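Local atomic coordinates of 432aa long hypothetical deoxyribodipyrimidine photolyase (PDB entry 2E0I), a protein that probably repairs ultraviolet-damaged DNA as a photolyase, using light to split pyrimidine dimers with one bound FAD and perhaps a second FAD as antenna. Residues N96-P101 / E125-T130; T130-F135 / L253-P258; V315-V320 / F362-P367; K321-D326 / S409-W414. One frame throughout, in Å; residues are numbered along the deposited sequence.

Contact 1 (N96-P101 / E125-T130); sequences NEDYTP and EDYLLT. With FAD (flavin-adenine dinucleotide), chain F.
A single water is the polar bridge between Glu-97, Tyr-99 and Asp-126, where two loops otherwise meet by packing. It donates to Glu-97 O at 2.8 Å and to Tyr-99 OH at 2.9 Å, and it accepts from Asp-126 N at 2.8 Å, so three bonds grip it. Round it the side chains interleave. The phenol end of Tyr-99 rests on Leu-128, CZ to CD1 3.6 Å, while CB of Tyr-127 comes up at the edge of the same ring. The Tyr-127 ring is met obliquely by Glu-97 O and Asp-98 OD2, and Arg-9 makes a cation-pi contact with it. Asp-126 lays its CB against Asn-96 and turns its carboxylate to salt bridges with Arg-12 and Arg-228.

Asp-98 reaches the cofactor. With CG anti to the backbone N (chi1 -153°), OD2 accepts from FAD O4' at 2.9 Å, while OD1 takes Tyr-99 N at 2.7 Å and pairs with Arg-9. Thr-100 OG1 donates to FAD O1P at 2.9 Å. Were Asp-98 an alanine, FAD O4' would probably lose its acceptor and Arg-9 its carboxylate mate. The loop after strand 92-96 thus supplies FAD ligands and the loop after strand 120-124 packs beside it, both at the C-terminal ends of neighbouring parallel strands in the alpha/beta domain of photolyases, here with FAD as the probable light-harvesting group.

Contact 2 (T130-F135 / L253-P258); sequences TPKSLF and LAYYNP
Lys-132 and Phe-135 meet Leu-253, Tyr-255 and Tyr-256 at the seam where the alpha/beta domain, through the loop after strand 120-124, lies against the C-terminal end of helix 238-256 from the helical domain. Lys-132 serves the seam twice. Its carbonyl oxygen accepts from Tyr-256 OH at 2.8 Å, the hydroxyl standing well above the carbonyl plane, about 60° out of it. From the opposite face Phe-135 N reaches Lys-132 O at 3.2 Å and closes the 3-10 turn, so the turn and the tyrosine share one acceptor.

The side chain of Lys-132 sets CG between the backbone N and the carbonyl carbon (chi1 62°), then runs fully extended and crosses the Tyr-255 ring obliquely. CD passes CE2 of that ring at 3.7 Å, and NZ donates to Tyr-255 OH at 2.8 Å. A weak, long ion pair with Glu-97 also draws on the amine, and Tyr-99 packs edge-to-face with the Tyr-255 ring.

Phe-135 and Tyr-256 run antiparallel, side by side. Their planes are only 8° apart, yet with centroids 5.7 Å apart the rings meet at their borders and neither covers the other. The far end of Phe-135 reaches the helix, CZ to Leu-253 CD1 4.1 Å, with Leu-253 N above one face. Asn-257 ND2 bonds back to Leu-253 O at 3.0 Å. The contact thus joins the alpha/beta domain to the helical FAD-binding domain, the two-domain build of photolyases.

Contact 3 (V315-V320 / F362-P367); sequences VAFFLV and FRVFNP
Ahead of Phe-317 and Phe-318, the two residues that meet segment 362-367, helix 309-322 of the FAD-binding helical domain presents Ala-316 to a bound FAD. One step on, Phe-317 turns to the loop that leads into helix 367-374 and carries most of the contact. A chi1 of 165°, with CG trans to the backbone N, sends the ring out against the extended backbone of Arg-363, Val-364 and Phe-365. The edge of Phe-365 points at the face of Phe-317 in a T-shaped pair, the planes 75° apart and the centroids 5.5 Å apart. In that pair Phe-365 CD2 stands 3.9 Å from Phe-317 CG, toward the rim of the ring. Closer to the ring axis, Phe-365 CB makes a CH-pi contact 4.3 Å from the Phe-317 centroid.

At the rim, Arg-363 O lies near the plane of the ring, 3.8 Å from CE1; the same oxygen also accepts from Lys-321 NZ. The CG2 methyl of Val-364 leans obliquely on the outer end, near CZ, and the valine also touches Val-418 of helix 414-427. A serine in place of Phe-317 is likely to leave the edge of Phe-365 without a face to meet and the loop poorly supported on the helix.

Phe-318 follows, directed to another flank of the helix, where Tyr-291 packs edge-to-face with it. Its contact with the loop is slight and comes at the ring edge: CD1 lies 4.5 Å from CG of Pro-367, the first residue of helix 367-374.

Contact 4 (K321-D326 / S409-W414); sequences KVLFVD and SPIVNW
Tyr-291 OH is bonded to Val-412 O and to Trp-414 N, the residues on either side of Asn-413, where Val-412 and Trp-414 pack against Val-322 and Leu-323. What crosses between the segments is hydrocarbon. Val-322, at the frayed end of helix 309-322, is the residue nearest the start of helix 414-427. Its chi1 of 172° sets CG1 opposite the backbone N across the CA-CB bond; that methyl lies 3.8 Å from Trp-414 CA, and the second methyl, CG2, is 4.1 Å from Trp-414 CB. The valine thus straddles the root of the tryptophan, whose indole leads off to meet the Trp-368 ring.

CG2 of Val-412 touches both Val-322 and Leu-323, at 4.1 Å from Val-322 CG1 and 3.8 Å from Leu-323 CD2. Leu-323 uses CD2 alone for both of its partners, its side chain running at about a right angle to each: besides Val-412, CD2 meets the outermost carbon of Ile-411, CD1, at 3.6 Å. Tyr-280 of helix 278-286 touches all three of Leu-323, Ile-411 and Val-412, while Val-418 and Phe-317 pack on Val-322.

The side-chain contacts between the segments are therefore apolar and depend on the shape and burial of methyl groups, while Arg-417 NE makes a weak hydrogen bond to Val-322 O. With Leu-323 about 14 Å from a bound FAD, this is apolar packing that joins the end of one helix to the approach of another.

Overall arrangement
The four contacts form two pairs. Contacts 1 and 2 have centres about 9 Å apart, share Thr-130 and touch through Glu-125 with Lys-132 and Tyr-99 with Tyr-255; together they run from the ends of strand 92-96 and edge strand 120-124 to helix 238-256. Contacts 3 and 4, also about 9 Å apart at their centres, both use helix 309-322, and their segments alternate along the chain; Pro-367 packs on Trp-414 between them. The centres of contacts 1 and 4 lie about 37 Å apart, on opposite sides of the chain's centre. Contact 2 joins the two domains, with contact 1 beside it in the alpha/beta domain at the pocket of the probable antenna FAD; the other pair knits the helical domain internally.

Contact 1 (N96-P101 / E125-T130)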
# COMPACT_ATOMS: atom_id res chain seq x y z
N ASN A 96 -7.25 16.65 1.14
CA ASN A 96 -7.99 15.50 1.61
C ASN A 96 -7.17 14.96 2.78
O ASN A 96 -6.01 14.59 2.60
CB ASN A 96 -8.11 14.45 0.51
CG ASN A 96 -9.14 14.81 -0.53
OD1 ASN A 96 -8.92 14.65 -1.72
ND2 ASN A 96 -10.29 15.29 -0.08
N GLU A 97 -7.76 14.95 3.96
CA GLU A 97 -7.07 14.49 5.16
C GLU A 97 -6.62 13.05 5.01
O GLU A 97 -7.22 12.28 4.26
CB GLU A 97 -8.02 14.57 6.34
CG GLU A 97 -9.11 13.53 6.26
CD GLU A 97 -10.01 13.54 7.47
OE1 GLU A 97 -10.92 12.68 7.53
OE2 GLU A 97 -9.80 14.40 8.36
N ASP A 98 -5.55 12.68 5.70
CA ASP A 98 -5.07 11.31 5.67
C ASP A 98 -5.12 10.83 7.11
O ASP A 98 -5.54 11.57 7.99
CB ASP A 98 -3.64 11.22 5.11
CG ASP A 98 -3.36 9.86 4.44
OD1 ASP A 98 -3.91 8.83 4.89
OD2 ASP A 98 -2.57 9.82 3.47
N TYR A 99 -4.68 9.61 7.37
CA TYR A 99 -4.81 9.05 8.70
C TYR A 99 -3.56 8.50 9.38
O TYR A 99 -3.67 7.67 10.26
CB TYR A 99 -5.90 7.98 8.64
CG TYR A 99 -7.17 8.51 8.00
CD1 TYR A 99 -8.06 9.29 8.74
CD2 TYR A 99 -7.43 8.34 6.63
CE1 TYR A 99 -9.16 9.89 8.14
CE2 TYR A 99 -8.53 8.93 6.02
CZ TYR A 99 -9.40 9.71 6.79
OH TYR A 99 -10.49 10.34 6.22
N THR A 100 -2.38 8.94 8.98
CA THR A 100 -1.16 8.45 9.63
C THR A 100 -0.54 9.57 10.46
O THR A 100 -0.71 10.76 10.16
CB THR A 100 -0.07 7.98 8.64
OG1 THR A 100 0.26 9.06 7.75
CG2 THR A 100 -0.53 6.79 7.85
N PRO A 101 0.19 9.20 11.51
CA PRO A 101 0.84 10.19 12.38
C PRO A 101 1.53 11.30 11.56
O PRO A 101 1.31 12.49 11.77
CB PRO A 101 1.83 9.35 13.16
CG PRO A 101 1.06 8.03 13.32
CD PRO A 101 0.45 7.82 11.96
N GLU A 125 -12.73 14.35 3.85
CA GLU A 125 -12.58 12.90 3.84
C GLU A 125 -12.75 12.44 2.39
O GLU A 125 -13.69 12.86 1.71
CB GLU A 125 -13.63 12.23 4.73
CG GLU A 125 -13.34 12.34 6.22
CD GLU A 125 -14.35 11.60 7.10
OE1 GLU A 125 -14.53 10.37 6.94
OE2 GLU A 125 -14.97 12.26 7.96
N ASP A 126 -11.85 11.58 1.92
CA ASP A 126 -11.93 11.08 0.55
C ASP A 126 -11.37 9.69 0.39
O ASP A 126 -11.91 8.89 -0.36
CB ASP A 126 -11.19 12.05 -0.40
CG ASP A 126 -11.21 11.58 -1.86
OD1 ASP A 126 -10.23 10.93 -2.30
OD2 ASP A 126 -12.19 11.86 -2.58
N TYR A 127 -10.29 9.38 1.09
CA TYR A 127 -9.65 8.08 0.97
C TYR A 127 -10.47 6.91 1.43
O TYR A 127 -10.31 5.82 0.91
CB TYR A 127 -8.30 8.08 1.70
CG TYR A 127 -7.33 9.08 1.14
CD1 TYR A 127 -6.61 9.92 1.98
CD2 TYR A 127 -7.18 9.24 -0.23
CE1 TYR A 127 -5.78 10.91 1.46
CE2 TYR A 127 -6.36 10.22 -0.76
CZ TYR A 127 -5.66 11.06 0.08
OH TYR A 127 -4.91 12.10 -0.46
N LEU A 128 -11.35 7.12 2.40
CA LEU A 128 -12.16 6.01 2.92
C LEU A 128 -13.50 5.82 2.21
O LEU A 128 -14.09 6.75 1.65
CB LEU A 128 -12.42 6.20 4.42
CG LEU A 128 -11.22 6.27 5.37
CD1 LEU A 128 -11.67 6.93 6.65
CD2 LEU A 128 -10.64 4.89 5.65
N LEU A 129 -13.96 4.58 2.24
CA LEU A 129 -15.22 4.21 1.63
C LEU A 129 -16.33 4.53 2.63
O LEU A 129 -17.47 4.78 2.25
CB LEU A 129 -15.19 2.71 1.35
CG LEU A 129 -16.01 2.11 0.21
CD1 LEU A 129 -15.66 2.78 -1.10
CD2 LEU A 129 -15.70 0.63 0.15
N THR A 130 -15.97 4.54 3.91
CA THR A 130 -16.92 4.80 5.00
C THR A 130 -16.47 5.95 5.91
O THR A 130 -15.28 6.23 6.04
CB THR A 130 -17.08 3.52 5.88
OG1 THR A 130 -15.85 3.24 6.55
CG2 THR A 130 -17.41 2.32 5.02
PA FAD F . 4.98 7.99 3.58
O1A FAD F . 4.73 6.55 3.78
O2A FAD F . 5.85 8.56 2.53
O5B FAD F . 6.00 8.17 4.82
C5B FAD F . 6.35 9.47 5.28
C4B FAD F . 7.22 9.41 6.54
O4B FAD F . 6.76 8.32 7.36
C3B FAD F . 8.68 9.09 6.21
O3B FAD F . 9.53 9.54 7.27
C2B FAD F . 8.64 7.56 6.17
O2B FAD F . 9.95 7.05 6.40
C1B FAD F . 7.78 7.31 7.41
N9A FAD F . 7.21 5.94 7.42
C8A FAD F . 6.51 5.38 6.43
N7A FAD F . 6.11 4.17 6.78
C5A FAD F . 6.54 3.95 8.02
C6A FAD F . 6.41 2.90 8.92
N6A FAD F . 5.77 1.79 8.57
N1A FAD F . 6.96 3.00 10.14
C2A FAD F . 7.64 4.09 10.49
N3A FAD F . 7.78 5.10 9.65
C4A FAD F . 7.25 5.07 8.42
N1 FAD F . 3.11 12.69 -1.14
C2 FAD F . 3.45 14.04 -1.29
O2 FAD F . 2.60 14.91 -1.13
N3 FAD F . 4.78 14.38 -1.58
C4 FAD F . 5.76 13.39 -1.71
O4 FAD F . 6.92 13.70 -1.97
C4X FAD F . 5.42 12.05 -1.54
N5 FAD F . 6.41 11.06 -1.60
C5X FAD F . 6.07 9.71 -1.41
C6 FAD F . 7.07 8.75 -1.38
C7 FAD F . 6.76 7.42 -1.09
C7M FAD F . 7.88 6.38 -1.06
C8 FAD F . 5.44 7.06 -0.84
C8M FAD F . 5.06 5.61 -0.52
C9 FAD F . 4.44 8.03 -0.88
C9A FAD F . 4.74 9.36 -1.16
N10 FAD F . 3.75 10.35 -1.15
C10 FAD F . 4.10 11.70 -1.26
C1' FAD F . 2.33 9.99 -0.92
C2' FAD F . 1.99 9.81 0.56
O2' FAD F . 1.39 8.53 0.76
C3' FAD F . 1.03 10.92 1.02
O3' FAD F . 1.69 12.19 0.92
C4' FAD F . 0.59 10.69 2.47
O4' FAD F . -0.45 11.61 2.79
C5' FAD F . 1.76 10.88 3.44
O5' FAD F . 1.66 10.01 4.57
P FAD F . 2.38 8.57 4.54
O1P FAD F . 2.30 8.03 5.92
O2P FAD F . 1.84 7.76 3.43
O3P FAD F . 3.91 8.99 4.25
O HOH W 1 -9.61 10.98 3.56

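Contact 2 (T130-F135 / L253-P258)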
# COMPACT_ATOMS: atom_id res chain seq x y z
N THR A 130 -15.97 4.54 3.91
CA THR A 130 -16.92 4.80 5.00
C THR A 130 -16.47 5.95 5.91
O THR A 130 -15.28 6.23 6.04
CB THR A 130 -17.08 3.52 5.88
OG1 THR A 130 -15.85 3.24 6.55
CG2 THR A 130 -17.41 2.32 5.02
N PRO A 131 -17.44 6.64 6.55
CA PRO A 131 -17.15 7.76 7.46
C PRO A 131 -16.34 7.26 8.66
O PRO A 131 -16.70 6.24 9.27
CB PRO A 131 -18.53 8.24 7.86
CG PRO A 131 -19.35 7.91 6.67
CD PRO A 131 -18.88 6.52 6.33
N LYS A 132 -15.28 7.96 9.02
CA LYS A 132 -14.45 7.50 10.12
C LYS A 132 -15.12 7.44 11.48
O LYS A 132 -14.68 6.67 12.35
CB LYS A 132 -13.16 8.32 10.22
CG LYS A 132 -13.35 9.79 10.49
CD LYS A 132 -11.99 10.42 10.68
CE LYS A 132 -12.10 11.92 10.89
NZ LYS A 132 -10.76 12.51 11.14
N SER A 133 -16.17 8.22 11.69
CA SER A 133 -16.86 8.20 12.97
C SER A 133 -17.47 6.83 13.24
O SER A 133 -17.66 6.44 14.39
CB SER A 133 -17.96 9.25 13.00
OG SER A 133 -19.03 8.84 12.17
N LEU A 134 -17.75 6.09 12.17
CA LEU A 134 -18.35 4.77 12.27
C LEU A 134 -17.45 3.64 12.77
O LEU A 134 -17.90 2.51 12.86
CB LEU A 134 -18.91 4.33 10.91
CG LEU A 134 -19.94 5.21 10.22
CD1 LEU A 134 -20.36 4.56 8.91
CD2 LEU A 134 -21.13 5.40 11.14
N PHE A 135 -16.19 3.93 13.08
CA PHE A 135 -15.33 2.85 13.53
C PHE A 135 -15.32 2.67 15.05
O PHE A 135 -15.17 3.64 15.81
CB PHE A 135 -13.90 3.07 13.05
CG PHE A 135 -13.00 1.90 13.33
CD1 PHE A 135 -13.00 0.79 12.49
CD2 PHE A 135 -12.17 1.89 14.45
CE1 PHE A 135 -12.20 -0.32 12.77
CE2 PHE A 135 -11.37 0.78 14.74
CZ PHE A 135 -11.39 -0.32 13.91
N LEU A 253 -8.15 1.30 11.79
CA LEU A 253 -7.54 0.63 12.93
C LEU A 253 -6.32 1.45 13.34
O LEU A 253 -6.15 1.81 14.50
CB LEU A 253 -7.11 -0.78 12.55
CG LEU A 253 -6.59 -1.62 13.71
CD1 LEU A 253 -7.72 -1.88 14.69
CD2 LEU A 253 -6.07 -2.94 13.19
N ALA A 254 -5.47 1.77 12.37
CA ALA A 254 -4.26 2.54 12.63
C ALA A 254 -4.59 3.96 13.05
O ALA A 254 -3.91 4.54 13.90
CB ALA A 254 -3.37 2.56 11.40
N TYR A 255 -5.62 4.53 12.47
CA TYR A 255 -5.98 5.89 12.81
C TYR A 255 -6.33 6.03 14.29
O TYR A 255 -5.96 7.02 14.93
CB TYR A 255 -7.15 6.34 11.95
CG TYR A 255 -7.63 7.72 12.28
CD1 TYR A 255 -6.79 8.81 12.13
CD2 TYR A 255 -8.93 7.94 12.72
CE1 TYR A 255 -7.23 10.11 12.42
CE2 TYR A 255 -9.40 9.23 13.02
CZ TYR A 255 -8.54 10.31 12.86
OH TYR A 255 -8.99 11.59 13.15
N TYR A 256 -7.04 5.04 14.83
CA TYR A 256 -7.46 5.08 16.22
C TYR A 256 -6.48 4.41 17.19
O TYR A 256 -6.69 4.45 18.40
CB TYR A 256 -8.85 4.44 16.35
CG TYR A 256 -9.97 5.31 15.80
CD1 TYR A 256 -10.30 6.53 16.42
CD2 TYR A 256 -10.71 4.92 14.69
CE1 TYR A 256 -11.33 7.32 15.94
CE2 TYR A 256 -11.75 5.71 14.21
CZ TYR A 256 -12.05 6.90 14.84
OH TYR A 256 -13.05 7.70 14.34
N ASN A 257 -5.42 3.81 16.65
CA ASN A 257 -4.41 3.14 17.46
C ASN A 257 -3.03 3.43 16.87
O ASN A 257 -2.33 2.53 16.41
CB ASN A 257 -4.64 1.62 17.48
CG ASN A 257 -6.01 1.23 18.03
OD1 ASN A 257 -6.30 1.38 19.23
ND2 ASN A 257 -6.87 0.73 17.15
N PRO A 258 -2.63 4.70 16.88
CA PRO A 258 -1.34 5.13 16.34
C PRO A 258 -0.14 4.30 16.82
O PRO A 258 0.88 4.21 16.14
CB PRO A 258 -1.23 6.58 16.80
CG PRO A 258 -2.65 7.01 16.91
CD PRO A 258 -3.31 5.82 17.55

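Contact 3 (V315-V320 / F362-P367)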
# COMPACT_ATOMS: atom_id res chain seq x y z
N VAL A 315 4.75 -15.53 2.72
CA VAL A 315 6.08 -14.98 2.87
C VAL A 315 6.22 -14.31 4.24
O VAL A 315 7.21 -14.49 4.93
CB VAL A 315 6.35 -13.98 1.71
CG1 VAL A 315 7.09 -12.75 2.21
CG2 VAL A 315 7.13 -14.69 0.61
N ALA A 316 5.20 -13.56 4.63
CA ALA A 316 5.21 -12.87 5.90
C ALA A 316 5.17 -13.89 7.04
O ALA A 316 5.84 -13.73 8.06
CB ALA A 316 4.01 -11.93 5.98
N PHE A 317 4.38 -14.94 6.87
CA PHE A 317 4.27 -15.99 7.87
C PHE A 317 5.64 -16.60 8.12
O PHE A 317 6.12 -16.66 9.25
CB PHE A 317 3.30 -17.08 7.38
CG PHE A 317 3.39 -18.37 8.15
CD1 PHE A 317 2.78 -18.50 9.40
CD2 PHE A 317 4.09 -19.47 7.64
CE1 PHE A 317 2.86 -19.70 10.13
CE2 PHE A 317 4.18 -20.67 8.36
CZ PHE A 317 3.57 -20.79 9.61
N PHE A 318 6.28 -17.04 7.04
CA PHE A 318 7.59 -17.67 7.09
C PHE A 318 8.65 -16.85 7.82
O PHE A 318 9.47 -17.39 8.57
CB PHE A 318 8.06 -17.96 5.66
CG PHE A 318 9.23 -18.91 5.61
CD1 PHE A 318 9.02 -20.28 5.63
CD2 PHE A 318 10.53 -18.42 5.55
CE1 PHE A 318 10.09 -21.15 5.60
CE2 PHE A 318 11.61 -19.29 5.52
CZ PHE A 318 11.39 -20.65 5.55
N LEU A 319 8.66 -15.54 7.60
CA LEU A 319 9.66 -14.71 8.26
C LEU A 319 9.41 -14.59 9.75
O LEU A 319 10.34 -14.62 10.56
CB LEU A 319 9.70 -13.31 7.64
CG LEU A 319 10.66 -12.34 8.34
CD1 LEU A 319 12.09 -12.75 8.08
CD2 LEU A 319 10.41 -10.92 7.86
N VAL A 320 8.15 -14.46 10.14
CA VAL A 320 7.85 -14.27 11.54
C VAL A 320 7.74 -15.55 12.36
O VAL A 320 8.42 -15.70 13.38
CB VAL A 320 6.56 -13.46 11.71
CG1 VAL A 320 6.31 -13.21 13.18
CG2 VAL A 320 6.68 -12.14 10.96
N PHE A 362 -3.50 -18.12 16.91
CA PHE A 362 -2.13 -18.31 16.43
C PHE A 362 -2.20 -19.16 15.16
O PHE A 362 -2.13 -20.39 15.21
CB PHE A 362 -1.27 -19.00 17.48
CG PHE A 362 0.19 -19.09 17.11
CD1 PHE A 362 0.63 -20.08 16.25
CD2 PHE A 362 1.11 -18.17 17.60
CE1 PHE A 362 1.97 -20.16 15.89
CE2 PHE A 362 2.45 -18.24 17.25
CZ PHE A 362 2.88 -19.24 16.39
N ARG A 363 -2.36 -18.49 14.03
CA ARG A 363 -2.47 -19.14 12.74
C ARG A 363 -1.14 -19.64 12.19
O ARG A 363 -0.12 -18.96 12.29
CB ARG A 363 -3.12 -18.18 11.76
CG ARG A 363 -3.49 -18.80 10.44
CD ARG A 363 -4.61 -18.00 9.82
NE ARG A 363 -5.63 -17.69 10.82
CZ ARG A 363 -6.89 -17.37 10.55
NH1 ARG A 363 -7.32 -17.32 9.30
NH2 ARG A 363 -7.73 -17.12 11.55
N VAL A 364 -1.17 -20.84 11.61
CA VAL A 364 0.03 -21.44 11.03
C VAL A 364 -0.27 -22.09 9.68
O VAL A 364 -1.34 -22.64 9.48
CB VAL A 364 0.64 -22.49 11.97
CG1 VAL A 364 -0.37 -23.55 12.29
CG2 VAL A 364 1.85 -23.12 11.32
N PHE A 365 0.69 -22.02 8.76
CA PHE A 365 0.54 -22.60 7.43
C PHE A 365 1.65 -23.61 7.17
O PHE A 365 2.77 -23.46 7.66
CB PHE A 365 0.62 -21.52 6.35
CG PHE A 365 -0.48 -20.50 6.42
CD1 PHE A 365 -1.80 -20.87 6.18
CD2 PHE A 365 -0.19 -19.18 6.74
CE1 PHE A 365 -2.82 -19.92 6.25
CE2 PHE A 365 -1.20 -18.22 6.81
CZ PHE A 365 -2.52 -18.59 6.56
N ASN A 366 1.34 -24.63 6.38
CA ASN A 366 2.33 -25.62 6.03
C ASN A 366 2.92 -25.21 4.69
O ASN A 366 2.26 -25.30 3.65
CB ASN A 366 1.69 -27.00 5.90
CG ASN A 366 2.71 -28.08 5.67
OD1 ASN A 366 3.63 -27.93 4.86
ND2 ASN A 366 2.56 -29.19 6.39
N PRO A 367 4.17 -24.73 4.68
CA PRO A 367 4.82 -24.30 3.45
C PRO A 367 4.64 -25.26 2.29
O PRO A 367 4.20 -24.86 1.22
CB PRO A 367 6.28 -24.19 3.87
CG PRO A 367 6.17 -23.74 5.28
CD PRO A 367 5.09 -24.63 5.83

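Contact 4 (K321-D326 / S409-W414)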
# COMPACT_ATOMS: atom_id res chain seq x y z
N LYS A 321 6.89 -16.47 11.92
CA LYS A 321 6.66 -17.70 12.66
C LYS A 321 7.55 -18.89 12.33
O LYS A 321 7.38 -19.96 12.90
CB LYS A 321 5.19 -18.09 12.53
CG LYS A 321 4.30 -17.12 13.29
CD LYS A 321 2.83 -17.44 13.17
CE LYS A 321 2.00 -16.43 13.96
NZ LYS A 321 0.53 -16.66 13.80
N VAL A 322 8.52 -18.72 11.44
CA VAL A 322 9.41 -19.82 11.11
C VAL A 322 10.86 -19.40 11.27
O VAL A 322 11.63 -20.13 11.87
CB VAL A 322 9.15 -20.35 9.67
CG1 VAL A 322 10.20 -21.36 9.27
CG2 VAL A 322 7.78 -21.00 9.60
N LEU A 323 11.23 -18.24 10.75
CA LEU A 323 12.62 -17.79 10.88
C LEU A 323 12.73 -16.98 12.16
O LEU A 323 13.81 -16.51 12.53
CB LEU A 323 13.03 -16.93 9.67
CG LEU A 323 13.02 -17.60 8.29
CD1 LEU A 323 13.44 -16.60 7.25
CD2 LEU A 323 13.95 -18.80 8.28
N PHE A 324 11.58 -16.81 12.82
CA PHE A 324 11.48 -16.07 14.07
C PHE A 324 12.16 -14.68 14.04
O PHE A 324 13.00 -14.35 14.89
CB PHE A 324 12.02 -16.94 15.21
CG PHE A 324 11.58 -16.51 16.58
CD1 PHE A 324 10.30 -16.02 16.80
CD2 PHE A 324 12.45 -16.61 17.67
CE1 PHE A 324 9.89 -15.64 18.08
CE2 PHE A 324 12.05 -16.23 18.96
CZ PHE A 324 10.77 -15.75 19.17
N VAL A 325 11.79 -13.88 13.03
CA VAL A 325 12.32 -12.53 12.87
C VAL A 325 11.19 -11.52 13.16
O VAL A 325 10.05 -11.70 12.73
CB VAL A 325 12.87 -12.32 11.45
CG1 VAL A 325 13.29 -10.87 11.26
CG2 VAL A 325 14.05 -13.24 11.20
N ASP A 326 11.52 -10.46 13.89
CA ASP A 326 10.54 -9.45 14.26
C ASP A 326 9.74 -8.99 13.04
O ASP A 326 10.31 -8.65 12.00
CB ASP A 326 11.27 -8.26 14.90
CG ASP A 326 10.33 -7.25 15.54
OD1 ASP A 326 10.83 -6.35 16.23
OD2 ASP A 326 9.10 -7.35 15.35
N SER A 409 19.08 -26.01 0.04
CA SER A 409 18.08 -26.88 0.64
C SER A 409 17.49 -26.10 1.81
O SER A 409 18.10 -25.14 2.29
CB SER A 409 18.73 -28.18 1.13
OG SER A 409 19.84 -27.90 1.96
N PRO A 410 16.30 -26.48 2.26
CA PRO A 410 15.66 -25.78 3.38
C PRO A 410 16.64 -25.30 4.44
O PRO A 410 17.42 -26.08 4.97
CB PRO A 410 14.65 -26.81 3.91
CG PRO A 410 15.01 -28.11 3.21
CD PRO A 410 15.51 -27.67 1.89
N ILE A 411 16.62 -24.00 4.74
CA ILE A 411 17.53 -23.43 5.74
C ILE A 411 17.08 -23.67 7.18
O ILE A 411 17.74 -23.24 8.11
CB ILE A 411 17.72 -21.91 5.55
CG1 ILE A 411 16.38 -21.18 5.76
CG2 ILE A 411 18.29 -21.62 4.17
CD1 ILE A 411 16.52 -19.68 5.96
N VAL A 412 15.95 -24.36 7.34
CA VAL A 412 15.40 -24.70 8.66
C VAL A 412 14.21 -25.63 8.46
O VAL A 412 13.67 -25.70 7.36
CB VAL A 412 14.87 -23.45 9.43
CG1 VAL A 412 16.00 -22.64 10.02
CG2 VAL A 412 14.05 -22.59 8.50
N ASN A 413 13.81 -26.34 9.51
CA ASN A 413 12.64 -27.20 9.44
C ASN A 413 11.51 -26.35 10.01
O ASN A 413 11.50 -26.06 11.21
CB ASN A 413 12.80 -28.45 10.32
CG ASN A 413 11.47 -29.21 10.51
OD1 ASN A 413 11.27 -29.92 11.51
ND2 ASN A 413 10.55 -29.05 9.56
N TRP A 414 10.56 -25.97 9.18
CA TRP A 414 9.47 -25.12 9.63
C TRP A 414 8.69 -25.68 10.83
O TRP A 414 8.38 -24.94 11.76
CB TRP A 414 8.51 -24.84 8.48
CG TRP A 414 7.63 -26.00 8.15
CD1 TRP A 414 7.97 -27.11 7.43
CD2 TRP A 414 6.28 -26.19 8.60
NE1 TRP A 414 6.91 -27.98 7.40
CE2 TRP A 414 5.86 -27.45 8.11
CE3 TRP A 414 5.39 -25.43 9.36
CZ2 TRP A 414 4.59 -27.96 8.36
CZ3 TRP A 414 4.13 -25.94 9.61
CH2 TRP A 414 3.74 -27.20 9.11